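Local coordinates for beta-amyloid-like protein (Caenorhabditis elegans, PDB 3K66) that is a membrane glycoprotein related to human amyloid precursor protein, binds heparin through its E2 domain and probably acts in cell adhesion and neural development, at residues Q2-K7 / E22-E27; T12-D17 / E93-M98. One frame throughout, in Å; residues are numbered along the deposited sequence.

Contact 1: Q2-K7 / E22-E27; sequences QDPYFK and EMRMDE
Asp3 and Arg24 form a salt bridge that ties the chain's N-terminal segment to helix 14-53. The carboxylate oxygen Asp3 OD2 receives a hydrogen from Arg24 NH1, and the two flat groups lie nearly coplanar, their planes 18° apart, with the oxygen at the guanidinium edge. As modelled, Arg24 NH1 is 2.4 Å from Asp3 OD2, but the position of NH1 is uncertain and this length is not reliable. Arg24 reaches across from the helix; its chain, bent at chi3 (-121°), brings the guanidinium to the loop. Tyr5 CB meets the same edge, 4.0 Å from Arg24 NH2, while Pro4 CG approaches Arg24 NH2 obliquely at 4.4 Å. These contacts are peripheral: the two segments cover just 122 Å² of each other in total.

The acceptor is itself positioned by the loop. Asp3 OD2 also accepts from the backbone N of Tyr5 at 3.1 Å (154° at the hydrogen), on the anti side of the carboxylate, closing an Asx turn; one oxygen thus serves both the turn and the arginine. A step earlier, Gln2 OE1 takes the Asp3 backbone N at 2.7 Å through an in-plane lone pair. Next along the loop, Tyr5 CD2 sits 3.8 Å above the centre of the Phe6 ring.

Beyond the salt bridge, the Tyr5 side chain touches Asp17, Phe18 and Ala21 of helix 14-53, and its hydroxyl is hydrogen-bonded to Glu14. Tyr5 also touches His91, and Phe6 touches Val90, so the N-terminal loop packs against both helix 14-53 and helix 55-119.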
ATOM      1  N   GLN A   2      -5.389  19.141  12.549  1.00108.25           N
ATOM      2  CA  GLN A   2      -5.467  17.936  11.728  1.00101.55           C
ATOM      3  C   GLN A   2      -4.680  16.854  12.450  1.00 95.39           C
ATOM      4  O   GLN A   2      -4.200  17.066  13.566  1.00 94.09           O
ATOM      5  CB  GLN A   2      -4.870  18.169  10.325  1.00102.11           C
ATOM      6  CG  GLN A   2      -5.891  18.105   9.162  1.00102.44           C
ATOM      7  CD  GLN A   2      -6.398  16.703   8.884  1.00103.43           C
ATOM      8  OE1 GLN A   2      -6.154  15.780   9.663  1.00103.78           O
ATOM      9  NE2 GLN A   2      -7.108  16.536   7.774  1.00102.71           N
ATOM     10  N   ASP A   3      -4.544  15.698  11.816  1.00 85.25           N
ATOM     11  CA  ASP A   3      -3.803  14.602  12.403  1.00 77.79           C
ATOM     12  C   ASP A   3      -2.316  14.919  12.282  1.00 72.61           C
ATOM     13  O   ASP A   3      -1.886  15.502  11.294  1.00 71.27           O
ATOM     14  CB  ASP A   3      -4.105  13.309  11.651  1.00 75.78           C
ATOM     15  CG  ASP A   3      -3.885  12.076  12.496  1.00 72.07           C
ATOM     16  OD1 ASP A   3      -4.834  11.689  13.215  1.00 69.89           O
ATOM     17  OD2 ASP A   3      -2.776  11.494  12.440  1.00 71.58           O
ATOM     18  N   PRO A   4      -1.511  14.540  13.285  1.00 70.92           N
ATOM     19  CA  PRO A   4      -0.072  14.819  13.202  1.00 69.26           C
ATOM     20  C   PRO A   4       0.598  13.990  12.092  1.00 67.93           C
ATOM     21  O   PRO A   4       1.681  14.321  11.607  1.00 67.56           O
ATOM     22  CB  PRO A   4       0.441  14.460  14.597  1.00 66.35           C
ATOM     23  CG  PRO A   4      -0.515  13.430  15.068  1.00 68.87           C
ATOM     24  CD  PRO A   4      -1.859  13.895  14.562  1.00 68.81           C
ATOM     25  N   TYR A   5      -0.073  12.918  11.680  1.00 66.16           N
ATOM     26  CA  TYR A   5       0.420  12.027  10.628  1.00 65.10           C
ATOM     27  C   TYR A   5       0.751  12.709   9.299  1.00 64.86           C
ATOM     28  O   TYR A   5       1.720  12.334   8.636  1.00 64.00           O
ATOM     29  CB  TYR A   5      -0.611  10.929  10.356  1.00 66.22           C
ATOM     30  CG  TYR A   5      -0.328  10.171   9.072  1.00 66.41           C
ATOM     31  CD1 TYR A   5       0.614   9.137   9.048  1.00 65.97           C
ATOM     32  CD2 TYR A   5      -0.917  10.559   7.857  1.00 66.09           C
ATOM     33  CE1 TYR A   5       0.974   8.508   7.856  1.00 64.50           C
ATOM     34  CE2 TYR A   5      -0.559   9.942   6.654  1.00 65.23           C
ATOM     35  CZ  TYR A   5       0.390   8.916   6.665  1.00 65.97           C
ATOM     36  OH  TYR A   5       0.760   8.297   5.490  1.00 64.51           O
ATOM     37  N   PHE A   6      -0.069  13.679   8.895  1.00 67.00           N
ATOM     38  CA  PHE A   6       0.124  14.392   7.622  1.00 67.49           C
ATOM     39  C   PHE A   6       1.288  15.373   7.501  1.00 69.30           C
ATOM     40  O   PHE A   6       1.603  15.794   6.384  1.00 68.89           O
ATOM     41  CB  PHE A   6      -1.161  15.114   7.209  1.00 64.51           C
ATOM     42  CG  PHE A   6      -2.288  14.186   6.884  1.00 64.14           C
ATOM     43  CD1 PHE A   6      -3.270  13.917   7.829  1.00 64.31           C
ATOM     44  CD2 PHE A   6      -2.336  13.540   5.653  1.00 63.78           C
ATOM     45  CE1 PHE A   6      -4.287  13.012   7.566  1.00 66.10           C
ATOM     46  CE2 PHE A   6      -3.345  12.627   5.364  1.00 65.81           C
ATOM     47  CZ  PHE A   6      -4.332  12.357   6.328  1.00 66.29           C
ATOM     48  N   LYS A   7       1.941  15.731   8.610  1.00 72.41           N
ATOM     49  CA  LYS A   7       3.064  16.668   8.529  1.00 74.51           C
ATOM     50  C   LYS A   7       4.402  16.105   9.034  1.00 75.57           C
ATOM     51  O   LYS A   7       5.279  16.870   9.465  1.00 74.47           O
ATOM     52  CB  LYS A   7       2.717  17.968   9.272  1.00 76.59           C
ATOM     53  N   GLU A  22      -4.145   5.058  10.585  1.00 57.68           N
ATOM     54  CA  GLU A  22      -5.283   4.305  10.126  1.00 60.77           C
ATOM     55  C   GLU A  22      -6.167   3.797  11.265  1.00 61.84           C
ATOM     56  O   GLU A  22      -7.384   3.733  11.133  1.00 62.89           O
ATOM     57  CB  GLU A  22      -4.793   3.166   9.263  1.00 60.43           C
ATOM     58  CG  GLU A  22      -5.834   2.213   8.830  1.00 64.28           C
ATOM     59  CD  GLU A  22      -5.290   1.286   7.775  1.00 67.26           C
ATOM     60  OE1 GLU A  22      -4.161   0.775   7.965  1.00 66.32           O
ATOM     61  OE2 GLU A  22      -5.986   1.089   6.752  1.00 71.82           O
ATOM     62  N   MET A  23      -5.553   3.457  12.391  1.00 65.14           N
ATOM     63  CA  MET A  23      -6.296   2.982  13.540  1.00 66.43           C
ATOM     64  C   MET A  23      -7.029   4.142  14.177  1.00 65.72           C
ATOM     65  O   MET A  23      -8.185   4.018  14.546  1.00 67.17           O
ATOM     66  CB  MET A  23      -5.352   2.337  14.552  1.00 67.77           C
ATOM     67  CG  MET A  23      -4.557   1.177  13.975  1.00 73.67           C
ATOM     68  SD  MET A  23      -3.494   0.232  15.145  1.00 78.31           S
ATOM     69  CE  MET A  23      -3.991  -1.479  14.726  1.00 75.97           C
ATOM     70  N   ARG A  24      -6.349   5.271  14.304  1.00 63.99           N
ATOM     71  CA  ARG A  24      -6.958   6.444  14.894  1.00 66.37           C
ATOM     72  C   ARG A  24      -8.164   6.839  14.052  1.00 66.22           C
ATOM     73  O   ARG A  24      -9.212   7.215  14.579  1.00 66.57           O
ATOM     74  CB  ARG A  24      -5.928   7.576  14.966  1.00 68.56           C
ATOM     75  CG  ARG A  24      -4.589   7.053  15.434  1.00 73.18           C
ATOM     76  CD  ARG A  24      -3.743   8.086  16.156  1.00 76.57           C
ATOM     77  NE  ARG A  24      -2.451   8.297  15.502  1.00 78.25           N
ATOM     78  CZ  ARG A  24      -2.290   9.066  14.432  1.00 80.08           C
ATOM     79  NH1 ARG A  24      -3.336   9.695  13.908  1.00 79.86           N
ATOM     80  NH2 ARG A  24      -1.090   9.197  13.885  1.00 81.55           N
ATOM     81  N   MET A  25      -8.027   6.724  12.739  1.00 66.65           N
ATOM     82  CA  MET A  25      -9.121   7.053  11.849  1.00 68.57           C
ATOM     83  C   MET A  25     -10.201   5.999  12.008  1.00 69.96           C
ATOM     84  O   MET A  25     -11.347   6.317  12.320  1.00 68.74           O
ATOM     85  CB  MET A  25      -8.643   7.082  10.392  1.00 65.71           C
ATOM     86  CG  MET A  25      -9.776   7.087   9.363  1.00 65.65           C
ATOM     87  SD  MET A  25      -9.277   7.168   7.623  1.00 65.41           S
ATOM     88  CE  MET A  25      -9.239   5.417   7.149  1.00 66.21           C
ATOM     89  N   ASP A  26      -9.811   4.745  11.799  1.00 75.26           N
ATOM     90  CA  ASP A  26     -10.714   3.610  11.896  1.00 80.35           C
ATOM     91  C   ASP A  26     -11.542   3.669  13.193  1.00 77.18           C
ATOM     92  O   ASP A  26     -12.763   3.495  13.175  1.00 76.85           O
ATOM     93  CB  ASP A  26      -9.899   2.312  11.837  1.00 92.39           C
ATOM     94  CG  ASP A  26     -10.588   1.212  11.023  1.00104.19           C
ATOM     95  OD1 ASP A  26     -11.784   0.953  11.245  1.00113.71           O
ATOM     96  OD2 ASP A  26      -9.922   0.605  10.159  1.00113.10           O
ATOM     97  N   GLU A  27     -10.876   3.951  14.309  1.00 74.61           N
ATOM     98  CA  GLU A  27     -11.535   4.030  15.614  1.00 72.54           C
ATOM     99  C   GLU A  27     -12.468   5.233  15.737  1.00 69.27           C
ATOM    100  O   GLU A  27     -13.564   5.132  16.282  1.00 68.08           O
ATOM    101  CB  GLU A  27     -10.495   4.096  16.723  1.00 72.97           C
ATOM    102  CG  GLU A  27     -11.086   3.998  18.116  1.00 78.21           C
ATOM    103  CD  GLU A  27     -10.219   4.678  19.150  1.00 83.68           C
ATOM    104  OE1 GLU A  27      -9.018   4.328  19.246  1.00 88.13           O
ATOM    105  OE2 GLU A  27     -10.743   5.556  19.871  1.00 86.40           O
TER

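Contact 2: T12-D17 / E93-M98; sequences TNEHDD and ERVQAM
Glu14 and Arg94 meet as a buried salt bridge between helix 14-53 and helix 55-119. Arg94 NH1 donates to Glu14 OE1 over 3.0 Å at a nearly straight 171°, and the oxygen lies in the guanidinium plane, receiving the hydrogen on its syn lone pair. The carboxylate is nevertheless turned steeply, its plane 79° from that of the guanidinium. The pair is joined through a single oxygen rather than as a flat two-pronged match, for Arg94 NH1 lies farther, 3.7 Å, from Glu14 OE2.

The conformations account for this. Glu14 leaves its helix with CG anti to the backbone N and then folds at chi2 (64°), bringing the carboxylate across the arginine stem, near Arg94 CD. Arg94 stays extended from CG to NE and crosses Glu14 at about a right angle, which brings its aliphatic part against the glutamate: Glu14 CG lies 4.0 Å from Arg94 CB. Val95 adds one methyl, CG2, 4.2 Å from the same Glu14 CG.

The other oxygen, OE2, is engaged by the hydroxyl of Tyr5 and by ND1 of His91. Arg94 in turn gives NH2 to the backbone O of Tyr5 and makes a cation-pi contact with that ring. Replacing Glu14 with an alanine would probably leave Arg94 NH1, His91 ND1 and the Tyr5 hydroxyl without this shared carboxylate and open a gap beside Val95.

With Glu14 and Val95 closest across the backbones, CA to CA 7.1 Å, the first turn of helix 14-53 lies against the long second helix, consistent with the antiparallel coiled coil of the N-terminal half of E2 domains.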
ATOM      1  N   THR A  12      10.785   7.599   7.546  1.00 83.53           N
ATOM      2  CA  THR A  12      11.592   6.391   7.730  1.00 79.66           C
ATOM      3  C   THR A  12      10.727   5.253   8.255  1.00 78.12           C
ATOM      4  O   THR A  12      10.975   4.091   7.940  1.00 78.68           O
ATOM      5  CB  THR A  12      12.798   6.660   8.691  1.00 79.75           C
ATOM      6  OG1 THR A  12      13.890   7.220   7.948  1.00 77.31           O
ATOM      7  CG2 THR A  12      13.266   5.382   9.378  1.00 78.29           C
ATOM      8  N   ASN A  13       9.731   5.578   9.072  1.00 75.26           N
ATOM      9  CA  ASN A  13       8.842   4.553   9.586  1.00 73.02           C
ATOM     10  C   ASN A  13       7.418   4.787   9.124  1.00 70.89           C
ATOM     11  O   ASN A  13       6.473   4.710   9.918  1.00 71.76           O
ATOM     12  CB  ASN A  13       8.919   4.486  11.111  1.00 73.65           C
ATOM     13  CG  ASN A  13      10.113   3.699  11.584  1.00 74.92           C
ATOM     14  OD1 ASN A  13      10.304   3.507  12.777  1.00 76.03           O
ATOM     15  ND2 ASN A  13      10.927   3.227  10.641  1.00 75.84           N
ATOM     16  N   GLU A  14       7.271   5.070   7.833  1.00 68.24           N
ATOM     17  CA  GLU A  14       5.956   5.294   7.273  1.00 69.71           C
ATOM     18  C   GLU A  14       4.987   4.134   7.557  1.00 69.74           C
ATOM     19  O   GLU A  14       3.847   4.393   7.934  1.00 70.33           O
ATOM     20  CB  GLU A  14       6.063   5.570   5.766  1.00 65.67           C
ATOM     21  CG  GLU A  14       4.725   5.786   5.065  1.00 65.53           C
ATOM     22  CD  GLU A  14       3.986   7.017   5.556  1.00 68.59           C
ATOM     23  OE1 GLU A  14       4.604   7.854   6.252  1.00 70.48           O
ATOM     24  OE2 GLU A  14       2.782   7.165   5.237  1.00 68.55           O
ATOM     25  N   HIS A  15       5.422   2.876   7.397  1.00 73.83           N
ATOM     26  CA  HIS A  15       4.525   1.734   7.657  1.00 78.45           C
ATOM     27  C   HIS A  15       3.870   1.863   9.005  1.00 75.07           C
ATOM     28  O   HIS A  15       2.660   1.739   9.112  1.00 75.95           O
ATOM     29  CB  HIS A  15       5.248   0.372   7.602  1.00 87.25           C
ATOM     30  CG  HIS A  15       4.360  -0.822   7.862  1.00101.22           C
ATOM     31  ND1 HIS A  15       2.984  -0.794   7.713  1.00107.56           N
ATOM     32  CD2 HIS A  15       4.663  -2.101   8.203  1.00107.89           C
ATOM     33  CE1 HIS A  15       2.489  -1.996   7.947  1.00112.48           C
ATOM     34  NE2 HIS A  15       3.484  -2.808   8.245  1.00112.24           N
ATOM     35  N   ASP A  16       4.661   2.143  10.033  1.00 72.43           N
ATOM     36  CA  ASP A  16       4.123   2.265  11.382  1.00 71.78           C
ATOM     37  C   ASP A  16       3.231   3.501  11.564  1.00 69.20           C
ATOM     38  O   ASP A  16       2.095   3.359  12.031  1.00 68.09           O
ATOM     39  CB  ASP A  16       5.267   2.286  12.394  1.00 74.31           C
ATOM     40  CG  ASP A  16       4.798   2.075  13.822  1.00 75.26           C
ATOM     41  OD1 ASP A  16       4.221   0.996  14.104  1.00 77.70           O
ATOM     42  OD2 ASP A  16       5.015   2.992  14.655  1.00 77.53           O
ATOM     43  N   ASP A  17       3.708   4.692  11.174  1.00 69.72           N
ATOM     44  CA  ASP A  17       2.915   5.924  11.337  1.00 70.85           C
ATOM     45  C   ASP A  17       1.567   5.804  10.646  1.00 68.09           C
ATOM     46  O   ASP A  17       0.544   6.242  11.174  1.00 67.71           O
ATOM     47  CB  ASP A  17       3.631   7.155  10.762  1.00 74.55           C
ATOM     48  CG  ASP A  17       5.133   7.087  10.898  1.00 79.53           C
ATOM     49  OD1 ASP A  17       5.623   6.925  12.032  1.00 82.16           O
ATOM     50  OD2 ASP A  17       5.821   7.201   9.858  1.00 85.18           O
ATOM     51  N   GLU A  93       2.142   7.850  -1.754  1.00 63.20           N
ATOM     52  CA  GLU A  93       3.141   8.804  -2.223  1.00 63.43           C
ATOM     53  C   GLU A  93       4.434   8.655  -1.417  1.00 62.71           C
ATOM     54  O   GLU A  93       5.525   8.569  -1.993  1.00 64.33           O
ATOM     55  CB  GLU A  93       2.645  10.241  -2.124  1.00 65.32           C
ATOM     56  CG  GLU A  93       1.910  10.598  -3.294  1.00 70.18           C
ATOM     57  N   ARG A  94       4.341   8.588  -0.092  1.00 60.63           N
ATOM     58  CA  ARG A  94       5.566   8.445   0.691  1.00 60.00           C
ATOM     59  C   ARG A  94       6.272   7.144   0.391  1.00 57.84           C
ATOM     60  O   ARG A  94       7.463   7.139   0.109  1.00 58.35           O
ATOM     61  CB  ARG A  94       5.279   8.538   2.195  1.00 58.39           C
ATOM     62  CG  ARG A  94       4.757   9.888   2.603  1.00 59.71           C
ATOM     63  CD  ARG A  94       4.500   9.989   4.080  1.00 62.32           C
ATOM     64  NE  ARG A  94       3.786  11.231   4.395  1.00 64.85           N
ATOM     65  CZ  ARG A  94       3.247  11.492   5.578  1.00 64.34           C
ATOM     66  NH1 ARG A  94       3.349  10.591   6.551  1.00 64.40           N
ATOM     67  NH2 ARG A  94       2.618  12.641   5.782  1.00 63.92           N
ATOM     68  N   VAL A  95       5.537   6.041   0.446  1.00 58.07           N
ATOM     69  CA  VAL A  95       6.123   4.734   0.194  1.00 59.81           C
ATOM     70  C   VAL A  95       6.870   4.714  -1.147  1.00 60.97           C
ATOM     71  O   VAL A  95       7.979   4.192  -1.235  1.00 59.98           O
ATOM     72  CB  VAL A  95       5.026   3.617   0.221  1.00 58.82           C
ATOM     73  CG1 VAL A  95       5.683   2.226   0.145  1.00 58.89           C
ATOM     74  CG2 VAL A  95       4.202   3.713   1.495  1.00 55.04           C
ATOM     75  N   GLN A  96       6.274   5.273  -2.197  1.00 65.62           N
ATOM     76  CA  GLN A  96       6.959   5.281  -3.490  1.00 71.10           C
ATOM     77  C   GLN A  96       8.213   6.129  -3.393  1.00 71.00           C
ATOM     78  O   GLN A  96       9.251   5.794  -3.978  1.00 70.89           O
ATOM     79  CB  GLN A  96       6.069   5.835  -4.608  1.00 73.79           C
ATOM     80  CG  GLN A  96       5.697   4.814  -5.706  1.00 84.57           C
ATOM     81  CD  GLN A  96       4.198   4.464  -5.705  1.00 91.00           C
ATOM     82  OE1 GLN A  96       3.774   3.377  -5.263  1.00 93.22           O
ATOM     83  NE2 GLN A  96       3.392   5.399  -6.194  1.00 94.79           N
ATOM     84  N   ALA A  97       8.118   7.237  -2.668  1.00 70.23           N
ATOM     85  CA  ALA A  97       9.286   8.090  -2.524  1.00 70.37           C
ATOM     86  C   ALA A  97      10.372   7.344  -1.745  1.00 69.83           C
ATOM     87  O   ALA A  97      11.535   7.346  -2.137  1.00 68.68           O
ATOM     88  CB  ALA A  97       8.916   9.395  -1.808  1.00 70.97           C
ATOM     89  N   MET A  98       9.983   6.705  -0.644  1.00 70.01           N
ATOM     90  CA  MET A  98      10.923   5.963   0.186  1.00 69.98           C
ATOM     91  C   MET A  98      11.574   4.839  -0.621  1.00 70.93           C
ATOM     92  O   MET A  98      12.789   4.632  -0.555  1.00 71.62           O
ATOM     93  CB  MET A  98      10.208   5.398   1.404  1.00 69.44           C
TER

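Overall arrangement
Both contacts use helix 14-53, and their centres lie 14 Å apart. Contact 1 fastens a loop to that helix at a partly buried site, with a salt bridge at the margin and an Asx turn engaging the same acceptor; contact 2 is buried and joins two long helices, its salt bridge backed by aliphatic packing. Although each rests on one carboxylate-guanidinium pair, the surroundings differ: the arginine of contact 1 is partly exposed, whereas Glu14 and Arg94 are both buried. Tyr5 bridges them: it belongs to the loop of 2-7, yet its hydroxyl and carbonyl both serve the charged pair of contact 2. The segments alternate along the chain.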